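Betainyl-CoA thiolase (Pseudomonas putida, PDB 2HLJ) probably acts on acyl-CoA thioesters, cleaving them or transferring their acyl group, as a hot-dog-fold member of the thioesterase-like superfamily. Local coordinates at residues A[27-32]-A[62-67]; A[91-96]-A[105-110]; A[41-46]-A[127-132]. All coordinates share one frame; numbering follows the deposited sequence.

Contact 1: A[27-32]-A[62-67]; sequences FYLLIF and AHINYL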
loop_
_atom_site.group_PDB
_atom_site.type_symbol
_atom_site.label_atom_id
_atom_site.label_comp_id
_atom_site.label_asym_id
_atom_site.label_seq_id
_atom_site.Cartn_x
_atom_site.Cartn_y
_atom_site.Cartn_z
ATOM N N PHE A 27 -3.674 6.465 1.003
ATOM C CA PHE A 27 -4.340 6.855 2.231
ATOM C C PHE A 27 -5.324 5.779 2.692
ATOM O O PHE A 27 -5.656 5.734 3.877
ATOM C CB PHE A 27 -4.971 8.246 2.125
ATOM C CG PHE A 27 -3.954 9.370 2.083
ATOM C CD1 PHE A 27 -3.041 9.524 3.098
ATOM C CD2 PHE A 27 -3.893 10.245 1.004
ATOM C CE1 PHE A 27 -2.084 10.537 3.047
ATOM C CE2 PHE A 27 -2.950 11.237 0.941
ATOM C CZ PHE A 27 -2.041 11.382 1.971
ATOM N N TYR A 28 -5.759 4.888 1.797
ATOM C CA TYR A 28 -6.449 3.662 2.281
ATOM C C TYR A 28 -5.456 2.884 3.146
ATOM O O TYR A 28 -5.783 2.467 4.259
ATOM C CB TYR A 28 -6.866 2.742 1.161
ATOM C CG TYR A 28 -7.972 3.127 0.206
ATOM C CD1 TYR A 28 -7.751 4.035 -0.807
ATOM C CD2 TYR A 28 -9.208 2.460 0.231
ATOM C CE1 TYR A 28 -8.733 4.331 -1.710
ATOM C CE2 TYR A 28 -10.201 2.739 -0.688
ATOM C CZ TYR A 28 -9.955 3.682 -1.670
ATOM O OH TYR A 28 -10.917 3.993 -2.623
ATOM N N LEU A 29 -4.225 2.727 2.643
ATOM C CA LEU A 29 -3.153 2.063 3.402
ATOM C C LEU A 29 -2.744 2.799 4.675
ATOM O O LEU A 29 -2.429 2.155 5.661
ATOM C CB LEU A 29 -1.931 1.748 2.522
ATOM C CG LEU A 29 -1.006 0.622 2.994
ATOM C CD1 LEU A 29 -1.656 -0.785 2.907
ATOM C CD2 LEU A 29 0.299 0.621 2.157
ATOM N N LEU A 30 -2.774 4.138 4.684
ATOM C CA LEU A 30 -2.545 4.883 5.909
ATOM C C LEU A 30 -3.567 4.573 6.999
ATOM O O LEU A 30 -3.205 4.378 8.180
ATOM C CB LEU A 30 -2.495 6.410 5.648
ATOM C CG LEU A 30 -2.124 7.221 6.878
ATOM C CD1 LEU A 30 -0.762 6.814 7.422
ATOM C CD2 LEU A 30 -2.178 8.740 6.620
ATOM N N ILE A 31 -4.842 4.554 6.621
ATOM C CA ILE A 31 -5.929 4.204 7.548
ATOM C C ILE A 31 -5.699 2.805 8.094
ATOM O O ILE A 31 -5.789 2.576 9.292
ATOM C CB ILE A 31 -7.314 4.268 6.838
ATOM C CG1 ILE A 31 -7.660 5.694 6.454
ATOM C CG2 ILE A 31 -8.400 3.595 7.675
ATOM C CD1 ILE A 31 -8.714 5.758 5.381
ATOM N N PHE A 32 -5.349 1.857 7.232
ATOM C CA PHE A 32 -4.974 0.538 7.737
ATOM C C PHE A 32 -3.729 0.520 8.663
ATOM O O PHE A 32 -3.694 -0.252 9.634
ATOM C CB PHE A 32 -4.783 -0.468 6.584
ATOM C CG PHE A 32 -6.021 -0.773 5.782
ATOM C CD1 PHE A 32 -7.293 -0.790 6.342
ATOM C CD2 PHE A 32 -5.884 -1.199 4.453
ATOM C CE1 PHE A 32 -8.400 -1.140 5.577
ATOM C CE2 PHE A 32 -6.979 -1.472 3.680
ATOM C CZ PHE A 32 -8.240 -1.487 4.240
ATOM N N ALA A 62 2.716 -6.229 1.854
ATOM C CA ALA A 62 1.289 -6.036 1.887
ATOM C C ALA A 62 0.718 -6.118 0.487
ATOM O O ALA A 62 1.370 -5.720 -0.498
ATOM C CB ALA A 62 0.940 -4.668 2.512
ATOM N N HIS A 63 -0.492 -6.671 0.400
ATOM C CA HIS A 63 -1.293 -6.603 -0.817
ATOM C C HIS A 63 -2.482 -5.725 -0.479
ATOM O O HIS A 63 -2.920 -5.714 0.659
ATOM C CB HIS A 63 -1.789 -7.988 -1.261
ATOM C CG HIS A 63 -2.100 -8.067 -2.727
ATOM N ND1 HIS A 63 -3.384 -8.017 -3.202
ATOM C CD2 HIS A 63 -1.302 -8.126 -3.818
ATOM C CE1 HIS A 63 -3.365 -8.047 -4.518
ATOM N NE2 HIS A 63 -2.113 -8.110 -4.920
ATOM N N ILE A 64 -2.991 -4.974 -1.445
ATOM C CA ILE A 64 -4.212 -4.247 -1.217
ATOM C C ILE A 64 -5.089 -4.270 -2.439
ATOM O O ILE A 64 -4.634 -4.036 -3.559
ATOM C CB ILE A 64 -3.950 -2.811 -0.676
ATOM C CG1 ILE A 64 -5.248 -2.047 -0.572
ATOM C CG2 ILE A 64 -3.004 -2.054 -1.521
ATOM C CD1 ILE A 64 -5.071 -0.851 0.318
ATOM N N ASN A 65 -6.347 -4.622 -2.210
ATOM C CA ASN A 65 -7.366 -4.556 -3.247
ATOM C C ASN A 65 -8.272 -3.398 -2.999
ATOM O O ASN A 65 -8.810 -3.288 -1.905
ATOM C CB ASN A 65 -8.172 -5.819 -3.233
ATOM C CG ASN A 65 -7.332 -6.997 -3.599
ATOM O OD1 ASN A 65 -6.593 -7.523 -2.766
ATOM N ND2 ASN A 65 -7.375 -7.374 -4.864
ATOM N N TYR A 66 -8.506 -2.586 -4.027
ATOM C CA TYR A 66 -9.393 -1.432 -3.893
ATOM C C TYR A 66 -10.658 -1.720 -4.688
ATOM O O TYR A 66 -10.595 -1.827 -5.903
ATOM C CB TYR A 66 -8.724 -0.182 -4.445
ATOM C CG TYR A 66 -7.379 0.146 -3.848
ATOM C CD1 TYR A 66 -6.194 -0.347 -4.416
ATOM C CD2 TYR A 66 -7.268 1.054 -2.794
ATOM C CE1 TYR A 66 -4.965 -0.003 -3.902
ATOM C CE2 TYR A 66 -6.051 1.408 -2.303
ATOM C CZ TYR A 66 -4.906 0.874 -2.833
ATOM O OH TYR A 66 -3.697 1.257 -2.288
ATOM N N LEU A 67 -11.775 -1.923 -3.985
ATOM C CA LEU A 67 -13.041 -2.304 -4.610
ATOM C C LEU A 67 -13.907 -1.090 -4.923
ATOM O O LEU A 67 -14.655 -1.116 -5.886
ATOM C CB LEU A 67 -13.802 -3.300 -3.726
ATOM C CG LEU A 67 -13.146 -4.663 -3.462
ATOM C CD1 LEU A 67 -12.592 -5.306 -4.750
ATOM C CD2 LEU A 67 -12.047 -4.602 -2.441
#
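The hydroxyl of Y28 hydrogen-bonds to the carbonyl oxygen of H68, just beyond strand 57-66, and so holds fast the ring against which Y66 packs. The two tyrosines form a T-shaped pair, with centroids 4.8 Å apart and planes at 81°. Y66 supplies the edge: its CD2 stands 3.5 Å above the Y28 ring, over the centre. The far end of Y66 reaches back to helix 25-43 through a weak hydrogen bond from OH to the carbonyl of D25. Beside this pair, I64 has CG1 anti to its backbone N (chi1 175°), which sends the extended branch at the helix. I64 CD1 meets the edge of the F32 ring, 3.9 Å from F32 CE2, and also touches Y28 CB and L29 CD1. I64 CG1 lies 3.7 Å above one face of Y66, toward the rim, so I64 and Y66 also pack on each other. H63 and N65 point to the other side, and residues 62-65 pair with a strand of the second subunit. With the axes of the two segments approaching to 10.3 Å, this is the apolar packing of a central helix inside the curved sheet of a hot-dog fold.

Contact 2: A[91-96]-A[105-110]; sequences HVYHSL and LAASEQ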
loop_
_atom_site.group_PDB
_atom_site.type_symbol
_atom_site.label_atom_id
_atom_site.label_comp_id
_atom_site.label_asym_id
_atom_site.label_seq_id
_atom_site.Cartn_x
_atom_site.Cartn_y
_atom_site.Cartn_z
ATOM N N HIS A 91 0.537 -12.101 10.860
ATOM C CA HIS A 91 -0.138 -12.141 9.557
ATOM C C HIS A 91 -1.550 -11.582 9.789
ATOM O O HIS A 91 -2.321 -12.145 10.560
ATOM C CB HIS A 91 -0.114 -13.575 9.044
ATOM C CG HIS A 91 -0.606 -13.747 7.643
ATOM N ND1 HIS A 91 -0.909 -14.985 7.123
ATOM C CD2 HIS A 91 -0.842 -12.853 6.651
ATOM C CE1 HIS A 91 -1.300 -14.848 5.866
ATOM N NE2 HIS A 91 -1.266 -13.565 5.555
ATOM N N VAL A 92 -1.859 -10.447 9.173
ATOM C CA VAL A 92 -3.104 -9.730 9.437
ATOM C C VAL A 92 -3.878 -9.351 8.174
ATOM O O VAL A 92 -3.322 -9.310 7.086
ATOM C CB VAL A 92 -2.848 -8.436 10.255
ATOM C CG1 VAL A 92 -2.159 -8.793 11.563
ATOM C CG2 VAL A 92 -2.011 -7.461 9.469
ATOM N N TYR A 93 -5.170 -9.095 8.352
ATOM C CA TYR A 93 -6.055 -8.773 7.246
ATOM C C TYR A 93 -6.932 -7.649 7.716
ATOM O O TYR A 93 -7.587 -7.797 8.743
ATOM C CB TYR A 93 -6.930 -9.997 6.894
ATOM C CG TYR A 93 -7.903 -9.805 5.732
ATOM C CD1 TYR A 93 -7.484 -9.958 4.440
ATOM C CD2 TYR A 93 -9.238 -9.520 5.947
ATOM C CE1 TYR A 93 -8.342 -9.814 3.372
ATOM C CE2 TYR A 93 -10.121 -9.364 4.892
ATOM C CZ TYR A 93 -9.653 -9.512 3.592
ATOM O OH TYR A 93 -10.481 -9.431 2.499
ATOM N N HIS A 94 -6.861 -6.501 7.035
ATOM C CA HIS A 94 -7.705 -5.359 7.312
ATOM C C HIS A 94 -8.718 -5.205 6.190
ATOM O O HIS A 94 -8.403 -5.468 5.021
ATOM C CB HIS A 94 -6.886 -4.058 7.357
ATOM C CG HIS A 94 -5.889 -3.969 8.466
ATOM N ND1 HIS A 94 -6.236 -4.032 9.803
ATOM C CD2 HIS A 94 -4.552 -3.764 8.430
ATOM C CE1 HIS A 94 -5.148 -3.885 10.535
ATOM N NE2 HIS A 94 -4.122 -3.676 9.728
ATOM N N SER A 95 -9.932 -4.797 6.536
ATOM C CA SER A 95 -10.939 -4.447 5.557
ATOM C C SER A 95 -11.541 -3.080 5.938
ATOM O O SER A 95 -11.561 -2.687 7.115
ATOM C CB SER A 95 -11.997 -5.551 5.401
ATOM O OG SER A 95 -12.638 -5.847 6.654
ATOM N N LEU A 96 -11.943 -2.327 4.927
ATOM C CA LEU A 96 -12.456 -0.976 5.119
ATOM C C LEU A 96 -13.933 -0.966 4.831
ATOM O O LEU A 96 -14.381 -1.564 3.864
ATOM C CB LEU A 96 -11.752 0.042 4.222
ATOM C CG LEU A 96 -12.005 1.539 4.512
ATOM C CD1 LEU A 96 -11.396 2.017 5.817
ATOM C CD2 LEU A 96 -11.529 2.388 3.344
ATOM N N LEU A 105 -14.991 -1.850 1.005
ATOM C CA LEU A 105 -14.480 -0.795 0.163
ATOM C C LEU A 105 -13.078 -1.087 -0.324
ATOM O O LEU A 105 -12.678 -0.642 -1.415
ATOM C CB LEU A 105 -14.461 0.516 0.958
ATOM C CG LEU A 105 -15.794 0.939 1.590
ATOM C CD1 LEU A 105 -15.637 2.212 2.374
ATOM C CD2 LEU A 105 -16.814 1.116 0.485
ATOM N N ALA A 106 -12.301 -1.712 0.559
ATOM C CA ALA A 106 -10.931 -2.136 0.293
ATOM C C ALA A 106 -10.551 -3.166 1.340
ATOM O O ALA A 106 -11.182 -3.241 2.391
ATOM C CB ALA A 106 -9.983 -0.960 0.397
ATOM N N ALA A 107 -9.528 -3.950 1.040
ATOM C CA ALA A 107 -8.999 -4.988 1.952
ATOM C C ALA A 107 -7.483 -5.110 1.749
ATOM O O ALA A 107 -6.973 -4.863 0.632
ATOM C CB ALA A 107 -9.711 -6.315 1.686
ATOM N N SER A 108 -6.749 -5.484 2.796
ATOM C CA SER A 108 -5.310 -5.641 2.692
ATOM C C SER A 108 -4.836 -6.765 3.555
ATOM O O SER A 108 -5.157 -6.797 4.743
ATOM C CB SER A 108 -4.601 -4.358 3.177
ATOM O OG SER A 108 -3.211 -4.487 2.982
ATOM N N GLU A 109 -4.034 -7.657 2.962
ATOM C CA GLU A 109 -3.355 -8.728 3.655
ATOM C C GLU A 109 -1.941 -8.256 3.899
ATOM O O GLU A 109 -1.315 -7.752 2.980
ATOM C CB GLU A 109 -3.319 -9.972 2.740
ATOM C CG GLU A 109 -2.802 -11.221 3.436
ATOM C CD GLU A 109 -2.559 -12.378 2.487
ATOM O OE1 GLU A 109 -2.781 -12.211 1.259
ATOM O OE2 GLU A 109 -2.160 -13.464 2.977
ATOM N N GLN A 110 -1.426 -8.409 5.120
ATOM C CA GLN A 110 -0.115 -7.904 5.444
ATOM C C GLN A 110 0.640 -8.845 6.315
ATOM O O GLN A 110 0.047 -9.579 7.111
ATOM C CB GLN A 110 -0.218 -6.584 6.214
ATOM C CG GLN A 110 -1.289 -5.677 5.668
ATOM C CD GLN A 110 -1.125 -4.279 6.135
ATOM O OE1 GLN A 110 -0.531 -4.030 7.179
ATOM N NE2 GLN A 110 -1.659 -3.350 5.376
#
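H91 and E109 meet edge on, ring and carboxylate nearly coplanar (planes 25° apart), across two neighbouring antiparallel strands of the hot-dog sheet. H91 CG is anti to the backbone N (chi1 -172°), which swings the imidazole over to the partner strand. H91 NE2 donates in its own ring plane to the anti lone pair of E109 OE2, at 2.7 Å. The other carboxylate oxygen, OE1, accepts from the backbone N of G150. With H91 replaced by an alanine, E109 OE2 would probably lose its mate and the carboxylate be freer to turn. On the same face as E109, the Y93 ring slants across A107, Y93 CZ 3.7 Å from A107 CB, its OH bonded to Y148 N. The opposite face looks to helix 25-43. Here the H94 ring presents its edge to Q110, nearly perpendicular to the amide, with H94 CD2 4.2 Å from Q110 CD; T80 and T36 hold its two nitrogens. Paired backbone bonds link V92 with Q110 and H94 with S108. Alongside them, Q110 NE2 gives an almost straight hydrogen bond (168°), in its amide plane, to S108 OG at 3.1 Å, an oxygen also hydrogen-bonded to the carbonyl of H63.

Contact 3: A[41-46]-A[127-132]; sequences DRIGLD and HTTVCR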
loop_
_atom_site.group_PDB
_atom_site.type_symbol
_atom_site.label_atom_id
_atom_site.label_comp_id
_atom_site.label_asym_id
_atom_site.label_seq_id
_atom_site.Cartn_x
_atom_site.Cartn_y
_atom_site.Cartn_z
ATOM N N ASP A 41 -1.807 -1.345 20.378
ATOM C CA ASP A 41 -2.303 -0.789 21.654
ATOM C C ASP A 41 -3.264 -1.732 22.389
ATOM O O ASP A 41 -3.201 -1.878 23.612
ATOM C CB ASP A 41 -3.039 0.535 21.468
ATOM C CG ASP A 41 -2.127 1.672 21.142
ATOM O OD1 ASP A 41 -0.921 1.609 21.516
ATOM O OD2 ASP A 41 -2.627 2.636 20.498
ATOM N N ARG A 42 -4.146 -2.376 21.652
ATOM C CA ARG A 42 -5.121 -3.275 22.271
ATOM C C ARG A 42 -4.459 -4.458 22.941
ATOM O O ARG A 42 -4.892 -4.882 24.015
ATOM C CB ARG A 42 -6.106 -3.829 21.236
ATOM C CG ARG A 42 -7.140 -2.880 20.767
ATOM C CD ARG A 42 -8.084 -3.643 19.868
ATOM N NE ARG A 42 -9.186 -2.821 19.376
ATOM C CZ ARG A 42 -10.437 -2.898 19.822
ATOM N NH1 ARG A 42 -10.791 -3.780 20.751
ATOM N NH2 ARG A 42 -11.339 -2.093 19.308
ATOM N N ILE A 43 -3.437 -5.022 22.301
ATOM C CA ILE A 43 -2.742 -6.125 22.921
ATOM C C ILE A 43 -1.573 -5.665 23.781
ATOM O O ILE A 43 -0.914 -6.478 24.384
ATOM C CB ILE A 43 -2.355 -7.228 21.924
ATOM C CG1 ILE A 43 -1.252 -6.807 20.971
ATOM C CG2 ILE A 43 -3.596 -7.728 21.155
ATOM C CD1 ILE A 43 -0.730 -8.001 20.153
ATOM N N GLY A 44 -1.346 -4.353 23.871
ATOM C CA GLY A 44 -0.316 -3.789 24.751
ATOM C C GLY A 44 1.087 -4.174 24.357
ATOM O O GLY A 44 1.948 -4.300 25.204
ATOM N N LEU A 45 1.348 -4.299 23.069
ATOM C CA LEU A 45 2.659 -4.755 22.610
ATOM C C LEU A 45 3.666 -3.649 22.816
ATOM O O LEU A 45 3.497 -2.554 22.283
ATOM C CB LEU A 45 2.637 -5.168 21.155
ATOM C CG LEU A 45 4.005 -5.525 20.533
ATOM C CD1 LEU A 45 4.623 -6.761 21.149
ATOM C CD2 LEU A 45 3.899 -5.694 19.035
ATOM N N ASP A 46 4.700 -3.947 23.594
ATOM C CA ASP A 46 5.767 -2.990 23.920
ATOM C C ASP A 46 5.225 -1.665 24.441
ATOM O O ASP A 46 5.786 -0.619 24.166
ATOM C CB ASP A 46 6.660 -2.757 22.714
ATOM C CG ASP A 46 7.378 -4.008 22.269
ATOM O OD1 ASP A 46 8.020 -4.680 23.113
ATOM O OD2 ASP A 46 7.322 -4.310 21.065
ATOM N N HIS A 127 5.239 -14.393 26.235
ATOM C CA HIS A 127 4.091 -15.200 26.636
ATOM C C HIS A 127 2.766 -14.434 26.718
ATOM O O HIS A 127 1.753 -14.923 26.264
ATOM C CB HIS A 127 4.358 -15.902 27.976
ATOM C CG HIS A 127 3.202 -16.730 28.463
ATOM N ND1 HIS A 127 2.255 -16.248 29.349
ATOM C CD2 HIS A 127 2.824 -17.999 28.169
ATOM C CE1 HIS A 127 1.355 -17.188 29.586
ATOM N NE2 HIS A 127 1.677 -18.260 28.883
ATOM N N THR A 128 2.792 -13.240 27.289
ATOM C CA THR A 128 1.606 -12.410 27.443
ATOM C C THR A 128 1.020 -11.943 26.111
ATOM O O THR A 128 -0.192 -11.930 25.928
ATOM C CB THR A 128 1.951 -11.166 28.297
ATOM O OG1 THR A 128 2.450 -11.587 29.572
ATOM C CG2 THR A 128 0.749 -10.317 28.534
ATOM N N THR A 129 1.892 -11.528 25.190
ATOM C CA THR A 129 1.494 -11.150 23.845
ATOM C C THR A 129 0.811 -12.319 23.140
ATOM O O THR A 129 -0.230 -12.136 22.508
ATOM C CB THR A 129 2.724 -10.669 22.980
ATOM O OG1 THR A 129 3.308 -9.510 23.572
ATOM C CG2 THR A 129 2.306 -10.308 21.586
ATOM N N VAL A 130 1.424 -13.499 23.201
ATOM C CA VAL A 130 0.849 -14.680 22.577
ATOM C C VAL A 130 -0.540 -14.980 23.132
ATOM O O VAL A 130 -1.459 -15.358 22.387
ATOM C CB VAL A 130 1.725 -15.918 22.762
ATOM C CG1 VAL A 130 1.012 -17.153 22.272
ATOM C CG2 VAL A 130 3.048 -15.761 22.015
ATOM N N CYS A 131 -0.678 -14.866 24.446
ATOM C CA CYS A 131 -1.975 -15.108 25.075
ATOM C C CYS A 131 -3.022 -14.113 24.594
ATOM O O CYS A 131 -4.144 -14.503 24.296
ATOM C CB CYS A 131 -1.872 -15.104 26.605
ATOM S SG CYS A 131 -1.016 -16.562 27.253
ATOM N N ARG A 132 -2.666 -12.835 24.468
ATOM C CA ARG A 132 -3.637 -11.847 23.958
ATOM C C ARG A 132 -3.965 -12.079 22.464
ATOM O O ARG A 132 -5.117 -11.968 22.049
ATOM C CB ARG A 132 -3.137 -10.428 24.209
ATOM C CG ARG A 132 -2.931 -10.170 25.686
ATOM C CD ARG A 132 -2.280 -8.811 25.994
ATOM N NE ARG A 132 -2.098 -8.700 27.437
ATOM C CZ ARG A 132 -1.326 -7.819 28.056
ATOM N NH1 ARG A 132 -0.605 -6.951 27.379
ATOM N NH2 ARG A 132 -1.243 -7.844 29.372
HETATM O O HOH W 1 1.638 -7.688 24.591
HETATM O O HOH W 2 1.299 -4.584 28.176
#
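R132 sets its CG anti to the carbonyl carbon (chi1 -60°) and runs extended from CG to NE, a shape that carries the guanidinium from helix 127-138 to the end of helix 25-43. I43 has its CG1 between the backbone N and the carbonyl carbon (chi1 70°), which brings I43 CD1 to T129 CG2 at 4.1 Å. Near the base of the arginine, I43 CB and R132 CB are 4.0 Å apart. The same I43 also packs on L133 and L136, so it seats the end of one helix on the other. Above this apolar patch, R132 NH1 donates a nearly straight bond (166°) to I43 O at 3.0 Å. The oxygen lies in the guanidinium plane, whereas the donor sits well above the carbonyl plane, off the lone pairs. One face of the guanidinium carries T128 CG2 over its centre. Two waters extend the link. The first donates to I43 O at 2.8 Å and is hydrogen-bonded to T129 OG1, a hydroxyl that also touches L45 CD1. The second donates to G44 O and accepts from R132 NH1, so that one nitrogen serves two oxygens. G44, with positive phi, is the C-prime residue of the Schellman motif that ends the helix, and a CB at this position would run into R132 NH1. I43 O is thus gripped by an arginine and a water at the C-terminal end of the helix, and the positive guanidinium would probably be stabilised by the partial negative charge of that helix end.

Overall arrangement
Contacts 1 and 2, both touched by the second subunit, belong to the buried core; the centre of contact 3 lies about 25 Å and 21 Å from theirs, at the partly buried edge of the fold. The first two meet directly: strands 57-66 and 104-114 are neighbours in one sheet, and F32 of the helix packs on H94. Contacts 1 and 3 share helix 25-43, one meeting the sheet near its start, the other a second helix at its end. Their chemistry follows their place: aromatic and aliphatic packing in contact 1, a backbone ladder with polar side-chain pairs in contact 2, and in contact 3 an apolar patch topped by an arginine–carbonyl bond and bridging waters.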